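FAA hydrolase family protein (Pseudomonas aeruginosa, PDB 6J5Y) hydrolyses fumarylpyruvate, most probably to fumarate and pyruvate, as a manganese-binding member of the fumarylacetoacetate hydrolase (FAH) superfamily. Local coordinates at residues Tyr27-Asn32 with Pro49-Lys54; Ile83-Ala88 with Val199-Pro204; Asp167-Asp172 with Glu205-Val210; Ala87-Gly92 with Glu103-Tyr108. All blocks are in the same frame, centred on the assembly; numbering follows the deposited sequence.

Overall arrangement
The four contacts belong to the FAH catalytic fold, and three of them form its central mixed sheet. Along the chain, interaction 1 closes first; interactions 2 and 4 then start from the same strand, 79-89, sharing Ala87 and Ala88. Interaction 3 opens at 167-172, before interaction 2 closes at 199-204, so the two cross. Strand 198-200 lies between strands 26-30 and 79-89, which joins interactions 1 and 2, about 9 Å apart between centres, around the pyruvate. Gln169 of interaction 3 bonds to Ile83 and Thr203, tying the edge of the five-stranded sheet to the metal-bearing strand. Interactions 3 and 4 lie on opposite sides of the chain's centre, about 26 Å apart between centres.

Interaction 1 of 4, residues Tyr27-Asn32 with Pro49-Lys54; sequences YCVGRN and PFFFCK. With PYR (pyruvic acid), chain B.
Strands 26-30 and 50-54 pair here as antiparallel neighbours at one border of the pyruvate pocket, within the mixed central sheet of the FAH fold. Cys28 with Phe52 and Gly30 with Phe50 are the hydrogen-bonded pairs; Tyr27 with Cys53 and Val29 with Phe51 are the non-hydrogen-bonded pairs. Four backbone bonds join them, that from Phe50 N to Gly30 O being the longest at 3.2 Å. On the face that carries Cys28, Phe50 and Phe52, both phenylalanines set CG between the backbone N and the carbonyl carbon (chi1 59° and 62°), which folds each ring back over its partner. Cys28 CB sits above one face of the Phe52 ring, 3.4 Å from its centroid, while Gly30 CA lies over the Phe50 ring at 3.8 Å from the centroid. The Phe50 ring thus rests directly against the glycine backbone. Arg31 runs past the rim of that same ring, with Phe50 CE2 3.6 Å from Arg31 NE and over one face of the guanidinium, the two planes 78° apart. On the other face, Val29 lies alongside both Pro49 and Phe51, and Cys53 SG approaches the Tyr27 ring obliquely. Lys54 brings its CE to Cys28 SG and ends in a salt bridge with Asp113, a manganese ligand. Two contacts reach the pyruvate, which Lys134 NZ also holds: PYR O3 lies in the plane of the Phe52 ring, 3.4 Å from CZ, and Arg31 N donates to PYR OXT at 2.8 Å.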
loop_
_atom_site.group_PDB
_atom_site.type_symbol
_atom_site.label_atom_id
_atom_site.label_comp_id
_atom_site.label_asym_id
_atom_site.label_seq_id
_atom_site.Cartn_x
_atom_site.Cartn_y
_atom_site.Cartn_z
ATOM N N TYR A 27 0.261 -5.640 5.391
ATOM C CA TYR A 27 -1.198 -5.860 5.358
ATOM C C TYR A 27 -1.729 -4.890 4.331
ATOM O O TYR A 27 -1.187 -3.774 4.250
ATOM C CB TYR A 27 -1.826 -5.617 6.726
ATOM C CG TYR A 27 -1.446 -6.613 7.793
ATOM C CD1 TYR A 27 -1.950 -7.902 7.773
ATOM C CD2 TYR A 27 -0.544 -6.283 8.784
ATOM C CE1 TYR A 27 -1.625 -8.823 8.755
ATOM C CE2 TYR A 27 -0.226 -7.185 9.784
ATOM C CZ TYR A 27 -0.745 -8.467 9.760
ATOM O OH TYR A 27 -0.405 -9.346 10.748
ATOM N N CYS A 28 -2.763 -5.306 3.613
ATOM C CA CYS A 28 -3.398 -4.495 2.562
ATOM C C CYS A 28 -4.899 -4.575 2.794
ATOM O O CYS A 28 -5.400 -5.680 3.171
ATOM C CB CYS A 28 -3.026 -4.977 1.163
ATOM S SG CYS A 28 -1.249 -5.006 0.817
ATOM N N VAL A 29 -5.580 -3.443 2.638
ATOM C CA VAL A 29 -7.067 -3.397 2.712
ATOM C C VAL A 29 -7.603 -3.333 1.282
ATOM O O VAL A 29 -7.154 -2.444 0.502
ATOM C CB VAL A 29 -7.595 -2.232 3.570
ATOM C CG1 VAL A 29 -9.095 -2.387 3.786
ATOM C CG2 VAL A 29 -6.885 -2.115 4.910
ATOM N N GLY A 30 -8.509 -4.246 0.945
ATOM C CA GLY A 30 -9.172 -4.274 -0.366
ATOM C C GLY A 30 -10.552 -3.642 -0.308
ATOM O O GLY A 30 -11.264 -3.808 0.728
ATOM N N ARG A 31 -10.895 -2.911 -1.364
ATOM C CA ARG A 31 -12.213 -2.250 -1.576
ATOM C C ARG A 31 -12.495 -1.297 -0.413
ATOM O O ARG A 31 -13.564 -1.434 0.234
ATOM C CB ARG A 31 -13.325 -3.298 -1.741
ATOM C CG ARG A 31 -13.258 -4.046 -3.064
ATOM C CD ARG A 31 -14.308 -5.139 -3.221
ATOM N NE ARG A 31 -13.776 -6.187 -4.073
ATOM C CZ ARG A 31 -14.110 -7.467 -4.018
ATOM N NH1 ARG A 31 -15.010 -7.886 -3.148
ATOM N NH2 ARG A 31 -13.536 -8.327 -4.844
ATOM N N ASN A 32 -11.571 -0.369 -0.125
ATOM C CA ASN A 32 -11.729 0.555 1.024
ATOM C C ASN A 32 -12.119 1.964 0.579
ATOM O O ASN A 32 -12.085 2.852 1.419
ATOM C CB ASN A 32 -10.466 0.641 1.888
ATOM C CG ASN A 32 -10.783 0.925 3.338
ATOM O OD1 ASN A 32 -11.935 0.813 3.758
ATOM N ND2 ASN A 32 -9.753 1.231 4.117
ATOM N N PRO A 49 -14.921 -3.931 3.506
ATOM C CA PRO A 49 -13.531 -4.164 3.114
ATOM C C PRO A 49 -12.965 -5.509 3.604
ATOM O O PRO A 49 -13.615 -6.191 4.355
ATOM C CB PRO A 49 -12.781 -2.987 3.764
ATOM C CG PRO A 49 -13.851 -1.915 3.898
ATOM C CD PRO A 49 -15.099 -2.696 4.277
ATOM N N PHE A 50 -11.750 -5.866 3.178
ATOM C CA PHE A 50 -11.122 -7.177 3.475
ATOM C C PHE A 50 -9.599 -7.019 3.487
ATOM O O PHE A 50 -9.034 -5.976 3.062
ATOM C CB PHE A 50 -11.567 -8.235 2.461
ATOM C CG PHE A 50 -11.230 -7.913 1.030
ATOM C CD1 PHE A 50 -9.949 -8.095 0.548
ATOM C CD2 PHE A 50 -12.200 -7.417 0.168
ATOM C CE1 PHE A 50 -9.632 -7.806 -0.768
ATOM C CE2 PHE A 50 -11.885 -7.096 -1.142
ATOM C CZ PHE A 50 -10.599 -7.310 -1.609
ATOM N N PHE A 51 -8.929 -8.053 3.955
ATOM C CA PHE A 51 -7.479 -8.004 4.247
ATOM C C PHE A 51 -6.755 -9.038 3.409
ATOM O O PHE A 51 -7.239 -10.166 3.301
ATOM C CB PHE A 51 -7.224 -8.256 5.734
ATOM C CG PHE A 51 -7.890 -7.272 6.656
ATOM C CD1 PHE A 51 -7.767 -5.910 6.447
ATOM C CD2 PHE A 51 -8.646 -7.714 7.738
ATOM C CE1 PHE A 51 -8.386 -5.002 7.296
ATOM C CE2 PHE A 51 -9.250 -6.801 8.587
ATOM C CZ PHE A 51 -9.113 -5.457 8.375
ATOM N N PHE A 52 -5.586 -8.657 2.886
ATOM C CA PHE A 52 -4.602 -9.585 2.301
ATOM C C PHE A 52 -3.212 -9.075 2.665
ATOM O O PHE A 52 -3.119 -8.055 3.395
ATOM C CB PHE A 52 -4.811 -9.734 0.798
ATOM C CG PHE A 52 -4.650 -8.476 -0.019
ATOM C CD1 PHE A 52 -5.722 -7.606 -0.191
ATOM C CD2 PHE A 52 -3.464 -8.205 -0.669
ATOM C CE1 PHE A 52 -5.610 -6.489 -1.004
ATOM C CE2 PHE A 52 -3.337 -7.060 -1.450
ATOM C CZ PHE A 52 -4.409 -6.195 -1.597
ATOM N N CYS A 53 -2.200 -9.806 2.217
ATOM C CA CYS A 53 -0.793 -9.592 2.612
ATOM C C CYS A 53 0.121 -9.682 1.395
ATOM O O CYS A 53 -0.273 -10.237 0.338
ATOM C CB CYS A 53 -0.339 -10.575 3.671
ATOM S SG CYS A 53 -1.211 -10.390 5.253
ATOM N N LYS A 54 1.268 -9.050 1.556
ATOM C CA LYS A 54 2.435 -9.178 0.679
ATOM C C LYS A 54 3.598 -9.476 1.596
ATOM O O LYS A 54 3.571 -9.084 2.759
ATOM C CB LYS A 54 2.720 -7.882 -0.085
ATOM C CG LYS A 54 1.591 -7.392 -0.981
ATOM C CD LYS A 54 1.881 -6.019 -1.531
ATOM C CE LYS A 54 0.769 -5.498 -2.404
ATOM N NZ LYS A 54 1.077 -5.727 -3.830
HETATM C C PYR B . -7.779 -2.414 -3.240
HETATM O O PYR B . -6.887 -1.602 -2.918
HETATM O OXT PYR B . -8.990 -2.091 -3.278
HETATM C CA PYR B . -7.393 -3.642 -3.477
HETATM O O3 PYR B . -6.195 -3.909 -3.315
HETATM C CB PYR B . -8.292 -4.767 -3.899
#

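Interaction 2 of 4, residues Ile83-Ala88 with Val199-Pro204; sequences IELVAA and VFTGTP. With MN (manganese (II) ion), chain C; PYR (pyruvic acid), chain B.
Val86 places CG2 almost exactly over the centre of the Phe200 ring, 3.6 Å from the centroid and 6° off the normal. With CG2 anti to the carbonyl carbon, this methyl is the one centred on the ring, while CG1 touches its rim at CD1 and CE1. The same aromatic side chain presents its edge to Glu84 OE1, which also touches Phe200 CB. Ala87 and Val199 exchange two backbone bonds as an antiparallel hydrogen-bonded pair, and Val86 with Phe200 forms the next, non-hydrogen-bonded one. Beyond Phe200 the chain leaves the strand, and side chains take over much of the bonding. Leu85 O is gripped twice by Thr201, through N at 3.0 Å and through OG1 at 2.6 Å. A water accepts from Leu85 N and donates to Thr201 OG1 and Gly202 O, bridging the two backbones where they part. This is the metal-binding heart of the FAH fold, where strand 79-89 supplies Glu82 and Glu84 and Asp113 completes the protein ligands. Glu84, extended beyond CG, divides its carboxylate between two tasks: OE2 binds manganese at 2.0 Å, while OE1 receives Gly202 N at 2.8 Å from above the carboxylate plane and also accepts a hydrogen bond from the manganese-bound water. The bond from Gly202 probably helps fix the rotation of the group. Pyruvate chelates the ion through O and O3, and Thr203 N adds a weak bond to PYR O. Thr203 OG1, anti to its own N (chi1 -160°), donates to Ile83 O at 2.7 Å.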
loop_
_atom_site.group_PDB
_atom_site.type_symbol
_atom_site.label_atom_id
_atom_site.label_comp_id
_atom_site.label_asym_id
_atom_site.label_seq_id
_atom_site.Cartn_x
_atom_site.Cartn_y
_atom_site.Cartn_z
ATOM N N ILE A 83 -2.646 3.599 -6.153
ATOM C CA ILE A 83 -2.013 4.515 -5.152
ATOM C C ILE A 83 -2.698 4.292 -3.799
ATOM O O ILE A 83 -3.930 4.070 -3.787
ATOM C CB ILE A 83 -2.044 5.986 -5.615
ATOM C CG1 ILE A 83 -1.026 6.836 -4.863
ATOM C CG2 ILE A 83 -3.434 6.580 -5.526
ATOM C CD1 ILE A 83 0.407 6.400 -5.071
ATOM N N GLU A 84 -1.941 4.317 -2.694
ATOM C CA GLU A 84 -2.505 4.010 -1.352
ATOM C C GLU A 84 -1.729 4.780 -0.277
ATOM O O GLU A 84 -0.478 4.888 -0.401
ATOM C CB GLU A 84 -2.462 2.499 -1.067
ATOM C CG GLU A 84 -2.993 1.626 -2.186
ATOM C CD GLU A 84 -3.583 0.278 -1.785
ATOM O OE1 GLU A 84 -3.584 -0.064 -0.558
ATOM O OE2 GLU A 84 -4.064 -0.426 -2.699
ATOM N N LEU A 85 -2.455 5.290 0.723
ATOM C CA LEU A 85 -1.870 5.702 2.022
ATOM C C LEU A 85 -1.397 4.455 2.774
ATOM O O LEU A 85 -2.198 3.512 2.960
ATOM C CB LEU A 85 -2.886 6.494 2.845
ATOM C CG LEU A 85 -2.455 6.862 4.267
ATOM C CD1 LEU A 85 -1.391 7.937 4.263
ATOM C CD2 LEU A 85 -3.654 7.306 5.083
ATOM N N VAL A 86 -0.135 4.488 3.193
ATOM C CA VAL A 86 0.484 3.440 4.025
ATOM C C VAL A 86 0.665 4.028 5.406
ATOM O O VAL A 86 1.252 5.138 5.536
ATOM C CB VAL A 86 1.814 2.899 3.463
ATOM C CG1 VAL A 86 2.322 1.748 4.313
ATOM C CG2 VAL A 86 1.694 2.460 2.010
ATOM N N ALA A 87 0.183 3.283 6.389
ATOM C CA ALA A 87 0.398 3.514 7.827
ATOM C C ALA A 87 1.434 2.507 8.326
ATOM O O ALA A 87 1.242 1.292 8.068
ATOM C CB ALA A 87 -0.907 3.378 8.556
ATOM N N ALA A 88 2.447 2.982 9.057
ATOM C CA ALA A 88 3.485 2.134 9.680
ATOM C C ALA A 88 3.194 1.997 11.184
ATOM O O ALA A 88 2.989 3.041 11.857
ATOM C CB ALA A 88 4.851 2.709 9.433
ATOM N N VAL A 199 0.440 -1.110 6.884
ATOM C CA VAL A 199 -0.945 -1.284 6.367
ATOM C C VAL A 199 -1.101 -0.376 5.150
ATOM O O VAL A 199 -1.058 0.837 5.317
ATOM C CB VAL A 199 -2.015 -0.981 7.424
ATOM C CG1 VAL A 199 -3.422 -1.304 6.904
ATOM C CG2 VAL A 199 -1.713 -1.681 8.729
ATOM N N PHE A 200 -1.263 -0.989 3.976
ATOM C CA PHE A 200 -1.751 -0.367 2.730
ATOM C C PHE A 200 -3.279 -0.262 2.878
ATOM O O PHE A 200 -3.934 -1.291 2.997
ATOM C CB PHE A 200 -1.302 -1.208 1.529
ATOM C CG PHE A 200 0.129 -1.016 1.090
ATOM C CD1 PHE A 200 1.182 -1.305 1.949
ATOM C CD2 PHE A 200 0.428 -0.580 -0.196
ATOM C CE1 PHE A 200 2.499 -1.130 1.540
ATOM C CE2 PHE A 200 1.746 -0.424 -0.605
ATOM C CZ PHE A 200 2.778 -0.704 0.257
ATOM N N THR A 201 -3.818 0.946 2.946
ATOM C CA THR A 201 -5.214 1.196 3.371
ATOM C C THR A 201 -6.204 1.082 2.208
ATOM O O THR A 201 -7.414 1.298 2.465
ATOM C CB THR A 201 -5.301 2.566 4.033
ATOM O OG1 THR A 201 -4.812 3.556 3.127
ATOM C CG2 THR A 201 -4.508 2.586 5.324
ATOM N N GLY A 202 -5.745 0.788 0.995
ATOM C CA GLY A 202 -6.624 0.578 -0.176
ATOM C C GLY A 202 -6.517 1.712 -1.179
ATOM O O GLY A 202 -5.925 2.775 -0.855
ATOM N N THR A 203 -7.110 1.533 -2.352
ATOM C CA THR A 203 -6.937 2.468 -3.486
ATOM C C THR A 203 -8.272 3.083 -3.907
ATOM O O THR A 203 -9.307 2.415 -3.950
ATOM C CB THR A 203 -6.207 1.774 -4.635
ATOM O OG1 THR A 203 -5.674 2.808 -5.463
ATOM C CG2 THR A 203 -7.086 0.802 -5.404
ATOM N N PRO A 204 -8.269 4.399 -4.217
ATOM C CA PRO A 204 -9.462 5.072 -4.716
ATOM C C PRO A 204 -9.735 4.602 -6.149
ATOM O O PRO A 204 -9.024 3.747 -6.653
ATOM C CB PRO A 204 -9.137 6.571 -4.593
ATOM C CG PRO A 204 -7.617 6.655 -4.572
ATOM C CD PRO A 204 -7.104 5.299 -4.137
HETATM MN MN MN C . -4.836 -2.192 -3.056
HETATM C C PYR B . -7.779 -2.414 -3.240
HETATM O O PYR B . -6.887 -1.602 -2.918
HETATM O OXT PYR B . -8.990 -2.091 -3.278
HETATM C CA PYR B . -7.393 -3.642 -3.477
HETATM O O3 PYR B . -6.195 -3.909 -3.315
HETATM C CB PYR B . -8.292 -4.767 -3.899
HETATM O O HOH W 1 -4.730 -2.593 -0.931
HETATM O O HOH W 2 -5.378 4.734 0.920
#

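Interaction 3 of 4, residues Asp167-Asp172 with Glu205-Val210; sequences DRQRSD and EGVGAV
Two segments running in nearly opposite directions (158°) meet with hardly any direct hydrogen bonding, Gln169 against Glu205 and Gly206 being the centre of the contact. The one direct bond, from Gln169 NE2 to Glu205 O, is weak at 3.5 Å. A water does more: it accepts from Arg170 N and donates to Glu205 O at 2.6 Å, spanning the two backbones. Where the chains come closest, Gly206 CA makes a CH...O contact with Arg168 O at 3.3 Å. Gly206 has a positive phi, 102°, at the point where its CA lies against that carbonyl. Gln169 CG touches Glu205 O at 3.4 Å, and the extended chain beyond it carries Gln169 NE2 to Val207 CG1 at 3.5 Å. The amide is held further on, where OE1 accepts from Ile83 N and NE2 donates to Thr203 OG1. This buried side chain thus ties three parts of the fold together. Arg168 and Gln169 both face Leu161, a classic beta bulge in the edge of the five-stranded sheet. Within the strand, Arg170 NH2 forms a salt bridge with Asp167 OD1 at 3.3 Å. On the far side, Glu205 and Val207 lean on helix 34-39, Gly206 O accepts from Tyr81 OH, and the short, weakly bonded strand 208-209 pairs with strand 79-89 of the central sheet.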
loop_
_atom_site.group_PDB
_atom_site.type_symbol
_atom_site.label_atom_id
_atom_site.label_comp_id
_atom_site.label_asym_id
_atom_site.label_seq_id
_atom_site.Cartn_x
_atom_site.Cartn_y
_atom_site.Cartn_z
ATOM N N ASP A 167 -3.771 12.565 -15.033
ATOM C CA ASP A 167 -4.380 12.133 -13.753
ATOM C C ASP A 167 -5.172 10.860 -14.035
ATOM O O ASP A 167 -5.837 10.786 -15.085
ATOM C CB ASP A 167 -5.226 13.234 -13.109
ATOM C CG ASP A 167 -4.356 14.350 -12.573
ATOM O OD1 ASP A 167 -3.298 14.030 -11.978
ATOM O OD2 ASP A 167 -4.725 15.533 -12.772
ATOM N N ARG A 168 -5.029 9.878 -13.157
ATOM C CA ARG A 168 -5.721 8.574 -13.249
ATOM C C ARG A 168 -6.515 8.378 -11.954
ATOM O O ARG A 168 -7.681 7.973 -12.036
ATOM C CB ARG A 168 -4.684 7.496 -13.573
ATOM C CG ARG A 168 -3.827 7.809 -14.794
ATOM C CD ARG A 168 -4.559 7.876 -16.129
ATOM N NE ARG A 168 -5.182 6.597 -16.401
ATOM C CZ ARG A 168 -4.589 5.572 -17.007
ATOM N NH1 ARG A 168 -5.247 4.439 -17.166
ATOM N NH2 ARG A 168 -3.380 5.690 -17.527
ATOM N N GLN A 169 -5.927 8.718 -10.805
ATOM C CA GLN A 169 -6.618 8.661 -9.491
ATOM C C GLN A 169 -6.467 9.998 -8.773
ATOM O O GLN A 169 -5.359 10.549 -8.736
ATOM C CB GLN A 169 -6.066 7.528 -8.624
ATOM C CG GLN A 169 -6.043 6.199 -9.345
ATOM C CD GLN A 169 -5.561 5.103 -8.432
ATOM O OE1 GLN A 169 -4.351 4.922 -8.247
ATOM N NE2 GLN A 169 -6.505 4.388 -7.835
ATOM N N ARG A 170 -7.581 10.492 -8.249
ATOM C CA ARG A 170 -7.659 11.719 -7.425
ATOM C C ARG A 170 -8.842 11.562 -6.474
ATOM O O ARG A 170 -9.997 11.525 -6.936
ATOM C CB ARG A 170 -7.812 12.977 -8.279
ATOM C CG ARG A 170 -7.862 14.254 -7.448
ATOM C CD ARG A 170 -7.415 15.477 -8.226
ATOM N NE ARG A 170 -6.111 15.273 -8.860
ATOM C CZ ARG A 170 -4.913 15.519 -8.305
ATOM N NH1 ARG A 170 -4.803 16.011 -7.082
ATOM N NH2 ARG A 170 -3.818 15.287 -9.002
ATOM N N SER A 171 -8.544 11.414 -5.194
ATOM C CA SER A 171 -9.547 11.304 -4.115
ATOM C C SER A 171 -8.946 11.915 -2.862
ATOM O O SER A 171 -7.948 12.658 -2.989
ATOM C CB SER A 171 -9.965 9.869 -3.923
ATOM O OG SER A 171 -10.883 9.752 -2.845
ATOM N N ASP A 172 -9.496 11.562 -1.706
ATOM C CA ASP A 172 -9.054 12.048 -0.380
ATOM C C ASP A 172 -9.092 10.873 0.601
ATOM O O ASP A 172 -10.098 10.119 0.607
ATOM C CB ASP A 172 -9.917 13.212 0.110
ATOM C CG ASP A 172 -9.208 14.000 1.185
ATOM O OD1 ASP A 172 -9.027 13.457 2.289
ATOM O OD2 ASP A 172 -8.770 15.123 0.883
ATOM N N GLU A 205 -10.811 5.110 -6.745
ATOM C CA GLU A 205 -11.254 4.741 -8.111
ATOM C C GLU A 205 -10.185 5.208 -9.113
ATOM O O GLU A 205 -9.394 6.059 -8.756
ATOM C CB GLU A 205 -12.640 5.346 -8.389
ATOM C CG GLU A 205 -12.662 6.861 -8.545
ATOM C CD GLU A 205 -12.625 7.705 -7.276
ATOM O OE1 GLU A 205 -12.410 7.133 -6.178
ATOM O OE2 GLU A 205 -12.819 8.944 -7.379
ATOM N N GLY A 206 -10.182 4.671 -10.330
ATOM C CA GLY A 206 -9.308 5.129 -11.421
ATOM C C GLY A 206 -8.109 4.229 -11.636
ATOM O O GLY A 206 -7.200 4.648 -12.351
ATOM N N VAL A 207 -8.091 3.050 -11.018
ATOM C CA VAL A 207 -7.035 2.019 -11.246
ATOM C C VAL A 207 -7.058 1.615 -12.722
ATOM O O VAL A 207 -8.126 1.634 -13.342
ATOM C CB VAL A 207 -7.210 0.775 -10.360
ATOM C CG1 VAL A 207 -7.284 1.123 -8.882
ATOM C CG2 VAL A 207 -8.420 -0.043 -10.788
ATOM N N GLY A 208 -5.915 1.173 -13.230
ATOM C CA GLY A 208 -5.742 0.851 -14.649
ATOM C C GLY A 208 -4.435 0.145 -14.899
ATOM O O GLY A 208 -3.530 0.125 -13.972
ATOM N N ALA A 209 -4.341 -0.403 -16.107
ATOM C CA ALA A 209 -3.152 -1.063 -16.655
ATOM C C ALA A 209 -2.066 -0.013 -16.888
ATOM O O ALA A 209 -2.330 1.191 -17.053
ATOM C CB ALA A 209 -3.477 -1.834 -17.915
ATOM N N VAL A 210 -0.849 -0.482 -16.848
ATOM C CA VAL A 210 0.339 0.345 -17.130
ATOM C C VAL A 210 1.188 -0.541 -18.045
ATOM O O VAL A 210 1.090 -1.777 -17.888
ATOM C CB VAL A 210 0.935 0.758 -15.770
ATOM C CG1 VAL A 210 1.910 -0.246 -15.196
ATOM C CG2 VAL A 210 1.520 2.147 -15.795
HETATM O O HOH W 3 -9.664 8.359 -7.616
#

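Interaction 4 of 4, residues Ala87-Gly92 with Glu103-Tyr108; sequences AAIGKG and EHVWGY
Lys91 has CG anti to the backbone N (chi1 -170°) and turns at chi3 (85°), which carries its CE over one face of the His104 ring, 3.6 Å from the centroid, and its NZ on to Glu103. Lys91 NZ forms a salt bridge with Glu103 OE1 from the syn side, but the modelled 2.5 Å is improbably short and its exact geometry doubtful. His104 CG stands anti to the carbonyl carbon (chi1 -69°), and the ring returns a bond to the lysine backbone: ND1 donates to Lys91 O at 2.7 Å, from above the carbonyl plane. His104 O accepts from both Gly90 N and Lys91 N, so the turn into the loop is held from backbone and side chain alike. Further along, strands 79-89 and 105-116 pair as antiparallel neighbours in the central sheet, and a classic beta bulge breaks the register, with Trp106 and Gly107 both facing Ala88. Ala88 O takes weak bonds from both their N atoms, whereas Ala88 N donates to Gly107 O at 2.8 Å. Ala87 CB packs on Val105 CG1, which itself lies over one face of the Tyr108 ring; Tyr108 OH bonds to His153. Trp106 CB rests 3.6 Å from Gly90 CA.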
loop_
_atom_site.group_PDB
_atom_site.type_symbol
_atom_site.label_atom_id
_atom_site.label_comp_id
_atom_site.label_asym_id
_atom_site.label_seq_id
_atom_site.Cartn_x
_atom_site.Cartn_y
_atom_site.Cartn_z
ATOM N N ALA A 87 0.183 3.283 6.389
ATOM C CA ALA A 87 0.398 3.514 7.827
ATOM C C ALA A 87 1.434 2.507 8.326
ATOM O O ALA A 87 1.242 1.292 8.068
ATOM C CB ALA A 87 -0.907 3.378 8.556
ATOM N N ALA A 88 2.447 2.982 9.057
ATOM C CA ALA A 88 3.485 2.134 9.680
ATOM C C ALA A 88 3.194 1.997 11.184
ATOM O O ALA A 88 2.989 3.041 11.857
ATOM C CB ALA A 88 4.851 2.709 9.433
ATOM N N ILE A 89 3.184 0.757 11.680
ATOM C CA ILE A 89 2.886 0.407 13.100
ATOM C C ILE A 89 4.147 0.619 13.938
ATOM O O ILE A 89 5.165 0.018 13.598
ATOM C CB ILE A 89 2.385 -1.041 13.233
ATOM C CG1 ILE A 89 1.107 -1.295 12.421
ATOM C CG2 ILE A 89 2.212 -1.402 14.716
ATOM C CD1 ILE A 89 -0.020 -0.329 12.691
ATOM N N GLY A 90 4.059 1.439 14.990
ATOM C CA GLY A 90 5.155 1.655 15.948
ATOM C C GLY A 90 4.929 0.874 17.224
ATOM O O GLY A 90 5.900 0.525 17.872
ATOM N N LYS A 91 3.672 0.635 17.576
ATOM C CA LYS A 91 3.273 -0.023 18.842
ATOM C C LYS A 91 2.306 -1.163 18.492
ATOM O O LYS A 91 1.273 -0.909 17.843
ATOM C CB LYS A 91 2.691 1.038 19.782
ATOM C CG LYS A 91 2.451 0.590 21.220
ATOM C CD LYS A 91 2.026 1.723 22.154
ATOM C CE LYS A 91 0.537 2.002 22.125
ATOM N NZ LYS A 91 0.097 2.753 23.329
ATOM N N GLY A 92 2.616 -2.387 18.901
ATOM C CA GLY A 92 1.746 -3.544 18.610
ATOM C C GLY A 92 0.473 -3.625 19.455
ATOM O O GLY A 92 0.177 -2.707 20.255
ATOM N N GLU A 103 -2.833 5.890 17.684
ATOM C CA GLU A 103 -1.650 6.037 18.562
ATOM C C GLU A 103 -0.648 4.909 18.261
ATOM O O GLU A 103 0.563 5.089 18.573
ATOM C CB GLU A 103 -2.037 6.040 20.037
ATOM C CG GLU A 103 -0.896 6.455 20.947
ATOM C CD GLU A 103 -0.327 5.358 21.830
ATOM O OE1 GLU A 103 -1.021 4.950 22.790
ATOM O OE2 GLU A 103 0.820 4.926 21.578
ATOM N N HIS A 104 -1.088 3.806 17.641
ATOM C CA HIS A 104 -0.183 2.670 17.290
ATOM C C HIS A 104 0.567 2.964 15.985
ATOM O O HIS A 104 1.501 2.208 15.662
ATOM C CB HIS A 104 -0.967 1.349 17.226
ATOM C CG HIS A 104 -1.418 0.945 18.589
ATOM N ND1 HIS A 104 -0.903 -0.161 19.255
ATOM C CD2 HIS A 104 -2.265 1.559 19.451
ATOM C CE1 HIS A 104 -1.456 -0.235 20.460
ATOM N NE2 HIS A 104 -2.290 0.821 20.609
ATOM N N VAL A 105 0.174 4.012 15.259
ATOM C CA VAL A 105 0.755 4.334 13.927
ATOM C C VAL A 105 1.910 5.300 14.144
ATOM O O VAL A 105 1.647 6.464 14.480
ATOM C CB VAL A 105 -0.295 4.893 12.962
ATOM C CG1 VAL A 105 0.318 5.288 11.634
ATOM C CG2 VAL A 105 -1.429 3.904 12.746
ATOM N N TRP A 106 3.128 4.823 13.908
ATOM C CA TRP A 106 4.377 5.613 14.030
ATOM C C TRP A 106 4.499 6.639 12.894
ATOM O O TRP A 106 5.226 7.656 13.086
ATOM C CB TRP A 106 5.590 4.690 14.023
ATOM C CG TRP A 106 6.808 5.415 14.482
ATOM C CD1 TRP A 106 7.199 5.608 15.769
ATOM C CD2 TRP A 106 7.778 6.083 13.657
ATOM N NE1 TRP A 106 8.354 6.342 15.805
ATOM C CE2 TRP A 106 8.726 6.659 14.526
ATOM C CE3 TRP A 106 7.940 6.256 12.283
ATOM C CZ2 TRP A 106 9.821 7.381 14.062
ATOM C CZ3 TRP A 106 9.025 6.970 11.823
ATOM C CH2 TRP A 106 9.957 7.515 12.703
ATOM N N GLY A 107 3.933 6.362 11.720
ATOM C CA GLY A 107 4.184 7.201 10.531
ATOM C C GLY A 107 3.382 6.775 9.321
ATOM O O GLY A 107 2.625 5.772 9.424
ATOM N N TYR A 108 3.527 7.524 8.224
ATOM C CA TYR A 108 2.721 7.405 6.980
ATOM C C TYR A 108 3.646 7.567 5.767
ATOM O O TYR A 108 4.718 8.197 5.877
ATOM C CB TYR A 108 1.580 8.429 6.971
ATOM C CG TYR A 108 0.607 8.328 8.115
ATOM C CD1 TYR A 108 0.877 8.933 9.333
ATOM C CD2 TYR A 108 -0.611 7.666 7.984
ATOM C CE1 TYR A 108 -0.003 8.865 10.395
ATOM C CE2 TYR A 108 -1.499 7.581 9.048
ATOM C CZ TYR A 108 -1.205 8.192 10.256
ATOM O OH TYR A 108 -2.046 8.096 11.345
#